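Local coordinates for farnesyl pyrophosphate synthetase (PDB 5H9D), which probably acts as a magnesium-dependent prenyltransferase that builds heptaprenyl diphosphate, pairing with a second type of subunit, at residues I137-R142 with T169-Q174. Residues are numbered along the deposited sequence; the frame is centred on the assembly and turned at random.
Sequences IVDVCR and TALLIQ
Leu171 reaches from helix 158-183 toward helix 127-150, and its CD2 methyl lies against the side-chain methylene of Asp139, with CD2 3.9 Å from Asp139 CB. The same methyl approaches Val140 one residue further on, 4.3 Å from CG2, so a single leucine branch touches two successive residues of the facing helix. Asp139 offers its aliphatic part here: CG stands beside the backbone N and anti to the carbonyl carbon (chi1 -56°), which turns the carboxylate away from Leu171 and leaves CB as the touching atom. The two helical segments run in broadly opposite directions and are closest at Val140 and Leu171, whose CA atoms are 7.3 Å apart. Beside this point Ile137 and Leu172 only approach each other, with Ile137 CG1 5.1 Å from Leu172 CD1. Both instead touch helix 62-85, Ile137 at Ile74 and Leu172 at Leu71, so that helix joins the pair from one flank. The far face of 137-142 belongs to the subunit interface, where Val138 packs on Leu76 of the partner chain and Arg142 NH2 hydrogen-bonds to Arg15 O of that chain. The contact is helix-to-helix packing within the all-alpha fold of the polyprenyl synthetases. With 162 Å² buried in total and two methyls and a methylene as the touching groups, van der Waals contact alone links these two segments, and no directional bond between them fixes their relative position.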
ATOM      1  N   ILE A 137       2.082   5.426  -5.384  1.00 66.01           N
ATOM      2  CA  ILE A 137       1.332   4.716  -4.359  1.00 64.21           C
ATOM      3  C   ILE A 137      -0.077   5.234  -4.353  1.00 64.25           C
ATOM      4  O   ILE A 137      -1.023   4.474  -4.136  1.00 64.21           O
ATOM      5  CB  ILE A 137       1.956   4.865  -2.954  1.00 64.27           C
ATOM      6  CG1 ILE A 137       3.306   4.130  -2.911  1.00 65.29           C
ATOM      7  CG2 ILE A 137       1.023   4.290  -1.903  1.00 61.84           C
ATOM      8  CD1 ILE A 137       3.770   3.732  -1.506  1.00 65.11           C
ATOM      9  N   VAL A 138      -0.221   6.532  -4.615  1.00 64.38           N
ATOM     10  CA  VAL A 138      -1.550   7.146  -4.676  1.00 63.76           C
ATOM     11  C   VAL A 138      -2.351   6.510  -5.823  1.00 63.47           C
ATOM     12  O   VAL A 138      -3.542   6.221  -5.669  1.00 63.28           O
ATOM     13  CB  VAL A 138      -1.494   8.672  -4.971  1.00 63.30           C
ATOM     14  CG1 VAL A 138      -2.860   9.291  -4.716  1.00 61.71           C
ATOM     15  CG2 VAL A 138      -0.446   9.343  -4.145  1.00 62.58           C
ATOM     16  N   ASP A 139      -1.698   6.313  -6.971  1.00 62.74           N
ATOM     17  CA  ASP A 139      -2.365   5.727  -8.129  1.00 63.97           C
ATOM     18  C   ASP A 139      -2.711   4.294  -7.843  1.00 63.19           C
ATOM     19  O   ASP A 139      -3.753   3.792  -8.292  1.00 63.90           O
ATOM     20  CB  ASP A 139      -1.489   5.801  -9.387  1.00 66.25           C
ATOM     21  CG  ASP A 139      -1.045   7.226  -9.714  1.00 68.34           C
ATOM     22  OD1 ASP A 139      -1.869   8.167  -9.661  1.00 67.96           O
ATOM     23  OD2 ASP A 139       0.144   7.402 -10.029  1.00 70.58           O
ATOM     24  N   VAL A 140      -1.844   3.630  -7.088  1.00 60.72           N
ATOM     25  CA  VAL A 140      -2.127   2.261  -6.759  1.00 60.42           C
ATOM     26  C   VAL A 140      -3.425   2.249  -6.007  1.00 60.76           C
ATOM     27  O   VAL A 140      -4.352   1.568  -6.395  1.00 62.07           O
ATOM     28  CB  VAL A 140      -1.050   1.619  -5.883  1.00 59.85           C
ATOM     29  CG1 VAL A 140      -1.517   0.232  -5.473  1.00 58.57           C
ATOM     30  CG2 VAL A 140       0.253   1.508  -6.643  1.00 56.88           C
ATOM     31  N   CYS A 141      -3.504   3.047  -4.953  1.00 61.87           N
ATOM     32  CA  CYS A 141      -4.699   3.092  -4.127  1.00 63.67           C
ATOM     33  C   CYS A 141      -5.949   3.485  -4.877  1.00 64.26           C
ATOM     34  O   CYS A 141      -6.982   2.833  -4.733  1.00 63.85           O
ATOM     35  CB  CYS A 141      -4.497   4.033  -2.930  1.00 64.45           C
ATOM     36  SG  CYS A 141      -3.039   3.665  -1.886  1.00 67.65           S
ATOM     37  N   ARG A 142      -5.888   4.546  -5.670  1.00 65.65           N
ATOM     38  CA  ARG A 142      -7.102   4.925  -6.379  1.00 68.62           C
ATOM     39  C   ARG A 142      -7.430   3.789  -7.325  1.00 68.79           C
ATOM     40  O   ARG A 142      -8.599   3.546  -7.636  1.00 70.31           O
ATOM     41  CB  ARG A 142      -6.972   6.299  -7.088  1.00 69.93           C
ATOM     42  CG  ARG A 142      -5.963   6.429  -8.247  1.00 73.71           C
ATOM     43  CD  ARG A 142      -5.628   7.916  -8.432  1.00 73.62           C
ATOM     44  NE  ARG A 142      -6.756   8.736  -7.980  1.00 74.90           N
ATOM     45  CZ  ARG A 142      -7.742   9.158  -8.769  1.00 73.21           C
ATOM     46  NH1 ARG A 142      -7.731   8.851 -10.054  1.00 72.30           N
ATOM     47  NH2 ARG A 142      -8.761   9.845  -8.270  1.00 71.96           N
ATOM     48  N   THR A 169      -0.787  -3.633 -10.009  1.00 63.78           N
ATOM     49  CA  THR A 169       0.383  -4.504  -9.880  1.00 61.88           C
ATOM     50  C   THR A 169       1.668  -4.106 -10.588  1.00 62.18           C
ATOM     51  O   THR A 169       2.753  -4.180 -10.012  1.00 64.56           O
ATOM     52  CB  THR A 169       0.030  -5.926 -10.360  1.00 60.73           C
ATOM     53  OG1 THR A 169      -1.119  -6.384  -9.650  1.00 63.59           O
ATOM     54  CG2 THR A 169       1.155  -6.883 -10.116  1.00 58.81           C
ATOM     55  N   ALA A 170       1.556  -3.729 -11.852  1.00 61.72           N
ATOM     56  CA  ALA A 170       2.709  -3.349 -12.658  1.00 61.26           C
ATOM     57  C   ALA A 170       3.515  -2.165 -12.093  1.00 61.20           C
ATOM     58  O   ALA A 170       4.755  -2.167 -12.091  1.00 59.79           O
ATOM     59  CB  ALA A 170       2.242  -3.039 -14.082  1.00 60.19           C
ATOM     60  N   LEU A 171       2.784  -1.175 -11.597  1.00 61.51           N
ATOM     61  CA  LEU A 171       3.346   0.051 -11.046  1.00 61.61           C
ATOM     62  C   LEU A 171       4.397  -0.106  -9.968  1.00 61.23           C
ATOM     63  O   LEU A 171       5.323   0.678  -9.906  1.00 63.09           O
ATOM     64  CB  LEU A 171       2.209   0.909 -10.525  1.00 61.23           C
ATOM     65  CG  LEU A 171       2.342   2.401 -10.712  1.00 61.02           C
ATOM     66  CD1 LEU A 171       2.983   2.674 -12.051  1.00 59.51           C
ATOM     67  CD2 LEU A 171       0.942   3.036 -10.602  1.00 58.14           C
ATOM     68  N   LEU A 172       4.266  -1.109  -9.113  1.00 61.47           N
ATOM     69  CA  LEU A 172       5.254  -1.302  -8.058  1.00 59.98           C
ATOM     70  C   LEU A 172       6.426  -2.161  -8.534  1.00 58.78           C
ATOM     71  O   LEU A 172       7.455  -2.238  -7.870  1.00 59.52           O
ATOM     72  CB  LEU A 172       4.599  -1.929  -6.816  1.00 62.63           C
ATOM     73  CG  LEU A 172       5.205  -1.559  -5.449  1.00 64.35           C
ATOM     74  CD1 LEU A 172       5.039  -0.050  -5.183  1.00 64.11           C
ATOM     75  CD2 LEU A 172       4.510  -2.347  -4.366  1.00 64.65           C
ATOM     76  N   ILE A 173       6.267  -2.828  -9.673  1.00 57.61           N
ATOM     77  CA  ILE A 173       7.350  -3.643 -10.217  1.00 55.03           C
ATOM     78  C   ILE A 173       8.199  -2.647 -11.008  1.00 55.63           C
ATOM     79  O   ILE A 173       9.427  -2.719 -11.060  1.00 54.41           O
ATOM     80  CB  ILE A 173       6.809  -4.720 -11.136  1.00 53.34           C
ATOM     81  CG1 ILE A 173       5.747  -5.549 -10.401  1.00 55.66           C
ATOM     82  CG2 ILE A 173       7.918  -5.613 -11.569  1.00 47.71           C
ATOM     83  CD1 ILE A 173       6.298  -6.457  -9.301  1.00 53.98           C
ATOM     84  N   GLN A 174       7.502  -1.688 -11.596  1.00 55.96           N
ATOM     85  CA  GLN A 174       8.108  -0.617 -12.359  1.00 56.40           C
ATOM     86  C   GLN A 174       8.986   0.230 -11.434  1.00 56.18           C
ATOM     87  O   GLN A 174      10.110   0.593 -11.790  1.00 53.43           O
ATOM     88  CB  GLN A 174       7.001   0.229 -12.920  1.00 58.81           C
ATOM     89  CG  GLN A 174       7.399   1.195 -13.967  1.00 58.97           C
ATOM     90  CD  GLN A 174       6.209   1.958 -14.404  1.00 57.09           C
ATOM     91  OE1 GLN A 174       5.150   1.385 -14.643  1.00 56.21           O
ATOM     92  NE2 GLN A 174       6.359   3.258 -14.501  1.00 58.94           N
TER